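Local coordinates for Peptide/nickel transport system substrate-binding protein (Listeria monocytogenes serotype 1/2a, PDB 5KZT) that probably serves as the extracellular peptide-binding component of an oligopeptide transport system, captured here with a peptide bound, at residues A[240-250]-A[499-510]. Sequence-based numbering, arbitrary orientation.
Sequences YNTDKVDRTVL and TAYLQKDYIKNL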
ATOM      1  N   TYR A 240      22.152 -14.713   1.994  1.00 21.01           N
ATOM      2  CA  TYR A 240      21.375 -15.942   2.136  1.00 20.56           C
ATOM      3  C   TYR A 240      22.280 -17.193   2.126  1.00 21.80           C
ATOM      4  O   TYR A 240      22.107 -18.082   2.943  1.00 21.33           O
ATOM      5  CB  TYR A 240      20.339 -16.023   1.022  1.00 19.87           C
ATOM      6  CG  TYR A 240      19.404 -17.211   1.081  1.00 19.53           C
ATOM      7  CD1 TYR A 240      19.729 -18.418   0.473  1.00 19.89           C
ATOM      8  CD2 TYR A 240      18.166 -17.113   1.721  1.00 19.27           C
ATOM      9  CE1 TYR A 240      18.865 -19.507   0.516  1.00 19.92           C
ATOM     10  CE2 TYR A 240      17.294 -18.197   1.769  1.00 19.20           C
ATOM     11  CZ  TYR A 240      17.659 -19.389   1.178  1.00 19.57           C
ATOM     12  OH  TYR A 240      16.768 -20.429   1.214  1.00 20.22           O
ATOM     13  N   ASN A 241      23.235 -17.240   1.199  1.00 22.80           N
ATOM     14  CA  ASN A 241      24.148 -18.391   1.073  1.00 24.17           C
ATOM     15  C   ASN A 241      25.194 -18.470   2.159  1.00 25.04           C
ATOM     16  O   ASN A 241      25.791 -19.532   2.331  1.00 25.82           O
ATOM     17  CB  ASN A 241      24.878 -18.347  -0.269  1.00 25.11           C
ATOM     18  CG  ASN A 241      23.955 -18.571  -1.438  1.00 24.95           C
ATOM     19  OD1 ASN A 241      22.964 -19.263  -1.325  1.00 24.82           O
ATOM     20  ND2 ASN A 241      24.287 -17.988  -2.575  1.00 25.81           N
ATOM     21  N   THR A 242      25.456 -17.353   2.846  1.00 25.11           N
ATOM     22  CA  THR A 242      26.337 -17.331   4.018  1.00 26.28           C
ATOM     23  C   THR A 242      25.549 -17.330   5.330  1.00 26.49           C
ATOM     24  O   THR A 242      26.123 -17.063   6.370  1.00 27.24           O
ATOM     25  CB  THR A 242      27.351 -16.159   3.963  1.00 26.66           C
ATOM     26  OG1 THR A 242      26.673 -14.910   3.815  1.00 25.65           O
ATOM     27  CG2 THR A 242      28.292 -16.347   2.809  1.00 26.96           C
ATOM     28  N   ASP A 243      24.254 -17.662   5.258  1.00 26.12           N
ATOM     29  CA  ASP A 243      23.338 -17.779   6.416  1.00 26.70           C
ATOM     30  C   ASP A 243      23.164 -16.523   7.262  1.00 26.05           C
ATOM     31  O   ASP A 243      22.871 -16.615   8.450  1.00 25.79           O
ATOM     32  CB  ASP A 243      23.751 -18.962   7.301  1.00 28.26           C
ATOM     33  CG  ASP A 243      23.765 -20.277   6.537  1.00 29.31           C
ATOM     34  OD1 ASP A 243      22.833 -20.522   5.741  1.00 30.51           O
ATOM     35  OD2 ASP A 243      24.692 -21.064   6.731  1.00 31.50           O
ATOM     36  N   LYS A 244      23.321 -15.353   6.644  1.00 25.64           N
ATOM     37  CA  LYS A 244      23.127 -14.065   7.327  1.00 25.50           C
ATOM     38  C   LYS A 244      21.707 -13.553   7.185  1.00 23.83           C
ATOM     39  O   LYS A 244      21.281 -12.696   7.957  1.00 23.96           O
ATOM     40  CB  LYS A 244      24.103 -13.021   6.792  1.00 26.37           C
ATOM     41  CG  LYS A 244      25.569 -13.404   6.886  1.00 28.27           C
ATOM     42  CD  LYS A 244      26.052 -13.402   8.310  1.00 29.75           C
ATOM     43  CE  LYS A 244      27.520 -13.762   8.374  1.00 31.45           C
ATOM     44  NZ  LYS A 244      27.916 -13.863   9.805  1.00 33.32           N
ATOM     45  N   VAL A 245      20.989 -14.018   6.162  1.00 22.54           N
ATOM     46  CA  VAL A 245      19.549 -13.777   6.063  1.00 21.16           C
ATOM     47  C   VAL A 245      18.860 -15.077   5.738  1.00 20.80           C
ATOM     48  O   VAL A 245      19.465 -15.973   5.168  1.00 20.84           O
ATOM     49  CB  VAL A 245      19.174 -12.694   5.026  1.00 20.77           C
ATOM     50  CG1 VAL A 245      19.864 -11.378   5.360  1.00 21.14           C
ATOM     51  CG2 VAL A 245      19.487 -13.117   3.595  1.00 20.61           C
ATOM     52  N   ASP A 246      17.588 -15.161   6.111  1.00 20.45           N
ATOM     53  CA  ASP A 246      16.788 -16.372   5.973  1.00 20.40           C
ATOM     54  C   ASP A 246      15.805 -16.352   4.802  1.00 19.61           C
ATOM     55  O   ASP A 246      15.182 -17.370   4.501  1.00 19.53           O
ATOM     56  CB  ASP A 246      16.034 -16.626   7.270  1.00 20.87           C
ATOM     57  CG  ASP A 246      16.960 -16.783   8.445  1.00 21.88           C
ATOM     58  OD1 ASP A 246      17.931 -17.562   8.337  1.00 23.43           O
ATOM     59  OD2 ASP A 246      16.747 -16.111   9.475  1.00 22.35           O
ATOM     60  N   ARG A 247      15.665 -15.193   4.170  1.00 18.76           N
ATOM     61  CA  ARG A 247      14.738 -14.980   3.074  1.00 18.47           C
ATOM     62  C   ARG A 247      15.263 -13.794   2.271  1.00 18.23           C
ATOM     63  O   ARG A 247      15.656 -12.780   2.853  1.00 18.43           O
ATOM     64  CB  ARG A 247      13.353 -14.715   3.646  1.00 18.19           C
ATOM     65  CG  ARG A 247      12.223 -14.685   2.650  1.00 18.58           C
ATOM     66  CD  ARG A 247      10.906 -14.694   3.389  1.00 18.67           C
ATOM     67  NE  ARG A 247       9.739 -14.941   2.550  1.00 18.85           N
ATOM     68  CZ  ARG A 247       8.873 -14.022   2.153  1.00 18.71           C
ATOM     69  NH1 ARG A 247       9.036 -12.732   2.468  1.00 18.85           N
ATOM     70  NH2 ARG A 247       7.834 -14.403   1.417  1.00 19.08           N
ATOM     71  N   THR A 248      15.324 -13.927   0.950  1.00 18.17           N
ATOM     72  CA  THR A 248      15.862 -12.864   0.112  1.00 18.25           C
ATOM     73  C   THR A 248      15.105 -12.732  -1.213  1.00 17.94           C
ATOM     74  O   THR A 248      14.802 -13.713  -1.873  1.00 17.40           O
ATOM     75  CB  THR A 248      17.380 -13.066  -0.111  1.00 18.88           C
ATOM     76  OG1 THR A 248      17.942 -11.917  -0.755  1.00 19.72           O
ATOM     77  CG2 THR A 248      17.663 -14.310  -0.943  1.00 19.24           C
ATOM     78  N   VAL A 249      14.864 -11.496  -1.620  1.00 18.32           N
ATOM     79  CA  VAL A 249      14.137 -11.219  -2.849  1.00 18.61           C
ATOM     80  C   VAL A 249      15.034 -11.460  -4.058  1.00 19.14           C
ATOM     81  O   VAL A 249      16.194 -11.061  -4.045  1.00 19.52           O
ATOM     82  CB  VAL A 249      13.677  -9.748  -2.926  1.00 19.10           C
ATOM     83  CG1 VAL A 249      12.906  -9.505  -4.234  1.00 19.64           C
ATOM     84  CG2 VAL A 249      12.843  -9.359  -1.734  1.00 18.97           C
ATOM     85  N   LEU A 250      14.481 -12.088  -5.102  1.00 19.23           N
ATOM     86  CA  LEU A 250      15.187 -12.351  -6.357  1.00 20.12           C
ATOM     87  C   LEU A 250      14.490 -11.596  -7.468  1.00 20.62           C
ATOM     88  O   LEU A 250      13.294 -11.699  -7.611  1.00 20.08           O
ATOM     89  CB  LEU A 250      15.140 -13.843  -6.720  1.00 20.24           C
ATOM     90  CG  LEU A 250      15.658 -14.828  -5.671  1.00 20.29           C
ATOM     91  CD1 LEU A 250      15.281 -16.242  -6.074  1.00 20.83           C
ATOM     92  CD2 LEU A 250      17.159 -14.687  -5.485  1.00 20.79           C
ATOM     93  N   THR A 499       6.258 -11.561  -6.358  1.00 20.41           N
ATOM     94  CA  THR A 499       7.590 -11.365  -5.807  1.00 20.22           C
ATOM     95  C   THR A 499       8.215 -12.744  -5.604  1.00 19.93           C
ATOM     96  O   THR A 499       7.555 -13.663  -5.111  1.00 20.69           O
ATOM     97  CB  THR A 499       7.544 -10.599  -4.468  1.00 20.17           C
ATOM     98  OG1 THR A 499       6.822  -9.374  -4.640  1.00 21.18           O
ATOM     99  CG2 THR A 499       8.939 -10.277  -3.982  1.00 20.42           C
ATOM    100  N   ALA A 500       9.453 -12.905  -6.048  1.00 19.59           N
ATOM    101  CA  ALA A 500      10.173 -14.183  -5.910  1.00 19.38           C
ATOM    102  C   ALA A 500      11.219 -14.064  -4.812  1.00 19.09           C
ATOM    103  O   ALA A 500      11.844 -13.012  -4.640  1.00 18.56           O
ATOM    104  CB  ALA A 500      10.826 -14.579  -7.217  1.00 20.08           C
ATOM    105  N   TYR A 501      11.420 -15.167  -4.103  1.00 18.96           N
ATOM    106  CA  TYR A 501      12.358 -15.252  -2.992  1.00 18.90           C
ATOM    107  C   TYR A 501      13.023 -16.610  -2.977  1.00 18.99           C
ATOM    108  O   TYR A 501      12.466 -17.591  -3.487  1.00 19.08           O
ATOM    109  CB  TYR A 501      11.661 -15.131  -1.634  1.00 18.97           C
ATOM    110  CG  TYR A 501      10.881 -13.871  -1.346  1.00 19.01           C
ATOM    111  CD1 TYR A 501       9.554 -13.758  -1.719  1.00 19.28           C
ATOM    112  CD2 TYR A 501      11.459 -12.824  -0.637  1.00 19.50           C
ATOM    113  CE1 TYR A 501       8.813 -12.610  -1.432  1.00 19.53           C
ATOM    114  CE2 TYR A 501      10.741 -11.668  -0.341  1.00 19.64           C
ATOM    115  CZ  TYR A 501       9.413 -11.572  -0.733  1.00 19.92           C
ATOM    116  OH  TYR A 501       8.700 -10.436  -0.436  1.00 20.11           O
ATOM    117  N   LEU A 502      14.216 -16.663  -2.394  1.00 18.73           N
ATOM    118  CA  LEU A 502      14.663 -17.885  -1.754  1.00 18.92           C
ATOM    119  C   LEU A 502      14.253 -17.753  -0.307  1.00 18.55           C
ATOM    120  O   LEU A 502      14.405 -16.679   0.280  1.00 17.99           O
ATOM    121  CB  LEU A 502      16.169 -18.085  -1.863  1.00 19.56           C
ATOM    122  CG  LEU A 502      16.763 -18.410  -3.230  1.00 20.30           C
ATOM    123  CD1 LEU A 502      18.215 -18.841  -3.046  1.00 21.08           C
ATOM    124  CD2 LEU A 502      15.990 -19.498  -3.963  1.00 20.77           C
ATOM    125  N   GLN A 503      13.713 -18.835   0.262  1.00 18.79           N
ATOM    126  CA  GLN A 503      13.224 -18.847   1.633  1.00 18.94           C
ATOM    127  C   GLN A 503      13.684 -20.110   2.323  1.00 19.64           C
ATOM    128  O   GLN A 503      13.371 -21.191   1.849  1.00 19.67           O
ATOM    129  CB  GLN A 503      11.698 -18.806   1.633  1.00 19.16           C
ATOM    130  CG  GLN A 503      11.079 -18.702   3.018  1.00 19.46           C
ATOM    131  CD  GLN A 503       9.564 -18.569   2.960  1.00 19.89           C
ATOM    132  OE1 GLN A 503       9.036 -17.596   2.427  1.00 19.43           O
ATOM    133  NE2 GLN A 503       8.863 -19.561   3.495  1.00 20.91           N
ATOM    134  N   LYS A 504      14.393 -19.989   3.448  1.00 20.25           N
ATOM    135  CA  LYS A 504      14.896 -21.185   4.134  1.00 21.32           C
ATOM    136  C   LYS A 504      13.743 -22.088   4.556  1.00 21.73           C
ATOM    137  O   LYS A 504      12.704 -21.603   5.032  1.00 21.44           O
ATOM    138  CB  LYS A 504      15.700 -20.852   5.382  1.00 21.90           C
ATOM    139  CG  LYS A 504      16.943 -20.028   5.141  1.00 22.59           C
ATOM    140  CD  LYS A 504      18.101 -20.795   4.569  1.00 23.58           C
ATOM    141  CE  LYS A 504      19.265 -19.810   4.520  1.00 24.35           C
ATOM    142  NZ  LYS A 504      20.427 -20.367   3.836  1.00 25.39           N
ATOM    143  N   ASP A 505      13.937 -23.398   4.421  1.00 22.35           N
ATOM    144  CA  ASP A 505      12.886 -24.352   4.779  1.00 23.54           C
ATOM    145  C   ASP A 505      12.446 -24.323   6.258  1.00 23.28           C
ATOM    146  O   ASP A 505      11.329 -24.725   6.569  1.00 23.92           O
ATOM    147  CB  ASP A 505      13.252 -25.797   4.351  1.00 25.27           C
ATOM    148  CG  ASP A 505      14.530 -26.334   5.007  1.00 26.31           C
ATOM    149  OD1 ASP A 505      15.129 -25.694   5.898  1.00 26.67           O
ATOM    150  OD2 ASP A 505      14.946 -27.442   4.603  1.00 28.68           O
ATOM    151  N   TYR A 506      13.315 -23.840   7.141  1.00 22.44           N
ATOM    152  CA  TYR A 506      13.029 -23.766   8.571  1.00 22.46           C
ATOM    153  C   TYR A 506      12.097 -22.637   9.040  1.00 22.26           C
ATOM    154  O   TYR A 506      11.683 -22.640  10.196  1.00 22.39           O
ATOM    155  CB  TYR A 506      14.316 -23.780   9.398  1.00 22.51           C
ATOM    156  CG  TYR A 506      15.368 -22.745   9.079  1.00 22.21           C
ATOM    157  CD1 TYR A 506      15.181 -21.401   9.378  1.00 21.89           C
ATOM    158  CD2 TYR A 506      16.590 -23.127   8.528  1.00 22.33           C
ATOM    159  CE1 TYR A 506      16.178 -20.466   9.121  1.00 22.12           C
ATOM    160  CE2 TYR A 506      17.593 -22.200   8.264  1.00 22.38           C
ATOM    161  CZ  TYR A 506      17.380 -20.872   8.565  1.00 22.06           C
ATOM    162  OH  TYR A 506      18.358 -19.944   8.298  1.00 22.35           O
ATOM    163  N   ILE A 507      11.748 -21.699   8.168  1.00 21.59           N
ATOM    164  CA  ILE A 507      10.719 -20.703   8.493  1.00 21.74           C
ATOM    165  C   ILE A 507       9.329 -21.355   8.379  1.00 22.48           C
ATOM    166  O   ILE A 507       8.942 -21.784   7.296  1.00 22.59           O
ATOM    167  CB  ILE A 507      10.784 -19.478   7.556  1.00 21.03           C
ATOM    168  CG1 ILE A 507      12.135 -18.761   7.663  1.00 20.74           C
ATOM    169  CG2 ILE A 507       9.654 -18.507   7.848  1.00 21.14           C
ATOM    170  CD1 ILE A 507      12.350 -17.705   6.588  1.00 20.11           C
ATOM    171  N   LYS A 508       8.584 -21.388   9.484  1.00 22.97           N
ATOM    172  CA  LYS A 508       7.236 -21.952   9.541  1.00 24.17           C
ATOM    173  C   LYS A 508       6.227 -20.879   9.940  1.00 24.32           C
ATOM    174  O   LYS A 508       6.551 -19.968  10.713  1.00 23.47           O
ATOM    175  CB  LYS A 508       7.190 -23.078  10.577  1.00 25.68           C
ATOM    176  CG  LYS A 508       8.067 -24.267  10.238  1.00 26.44           C
ATOM    177  CD  LYS A 508       7.467 -25.039   9.070  1.00 27.27           C
ATOM    178  CE  LYS A 508       8.094 -26.409   8.907  1.00 28.26           C
ATOM    179  NZ  LYS A 508       9.445 -26.297   8.308  1.00 27.87           N
ATOM    180  N   ASN A 509       5.009 -20.982   9.415  1.00 25.00           N
ATOM    181  CA  ASN A 509       3.912 -20.058   9.789  1.00 25.74           C
ATOM    182  C   ASN A 509       4.213 -18.564   9.514  1.00 24.80           C
ATOM    183  O   ASN A 509       3.882 -17.676  10.312  1.00 24.65           O
ATOM    184  CB  ASN A 509       3.480 -20.314  11.251  1.00 27.77           C
ATOM    185  CG  ASN A 509       2.095 -20.919  11.340  1.00 29.89           C
ATOM    186  OD1 ASN A 509       1.143 -20.320  10.882  1.00 31.08           O
ATOM    187  ND2 ASN A 509       1.984 -22.125  11.889  1.00 32.12           N
ATOM    188  N   LEU A 510       4.845 -18.301   8.374  1.00 24.17           N
ATOM    189  CA  LEU A 510       5.055 -16.926   7.902  1.00 23.63           C
ATOM    190  C   LEU A 510       3.750 -16.460   7.282  1.00 23.44           C
ATOM    191  O   LEU A 510       3.409 -16.865   6.179  1.00 24.11           O
ATOM    192  CB  LEU A 510       6.196 -16.861   6.893  1.00 23.19           C
ATOM    193  CG  LEU A 510       6.551 -15.475   6.337  1.00 22.82           C
ATOM    194  CD1 LEU A 510       7.045 -14.583   7.463  1.00 23.35           C
ATOM    195  CD2 LEU A 510       7.585 -15.568   5.218  1.00 22.72           C
TER
HETATM  196  O   HOH W   1       6.681 -16.956   1.098  1.00 24.92           O
HETATM  197  O   HOH W   2      10.877 -10.560  -7.326  1.00 19.11           O
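The guanidinium of Arg247 lies flat on the ring of Tyr501. Arg247 CZ sits 3.7 Å from the centroid of the Tyr501 ring, almost straight above it, and the two planes are 21° apart, so this is a stacked cation-pi pair. Leu510 CD2 reaches the other guanidinium face, 3.5 Å from Arg247 NE. At the edge of the group, Arg247 NE donates to Gln503 OE1 (2.7 Å). A water joins the same OE1 to Arg247 NH2, which is also hydrogen-bonded to Tyr519 OH. With both faces packed and the NE and NH2 sides bonded, the rotation of the guanidinium should be fixed. Arg247 CG is anti to the backbone N (chi1 -171°) and the chain runs extended, which carries the group across to Tyr501.

In this family 5 solute-binding protein, strand 247-250 follows helix 233-241 and pairs antiparallel with the end of the long strand 491-503, which pairs with strand 264-277 as well. Thr248 and Leu502 form a hydrogen-bonded pair, with Thr248 N to Leu502 O at 3.0 Å. Arg247, Val249, Tyr501 and Gln503 share one face of the sheet.

On the face that carries Thr248 and Leu502, the Tyr240 ring lies between two side chains. Leu502 CB makes a CH-pi contact with one ring face, and Lys504 CE with the opposite one. The Lys504 chain bends at chi2 and runs past Tyr240 in the opposite direction. Over the same face as CE, Lys504 NZ makes a cation-pi contact, 3.9 Å from the Tyr240 centroid. Lys504 NZ also donates to Tyr240 O (3.0 Å) and forms a salt bridge with Asp243 OD1 (3.1 Å). Tyr240 O accepts from Asp243 N too, within the Schellman motif that ends helix 233-241. Lys504 N bonds Asp246 O nearly straight, at 173°.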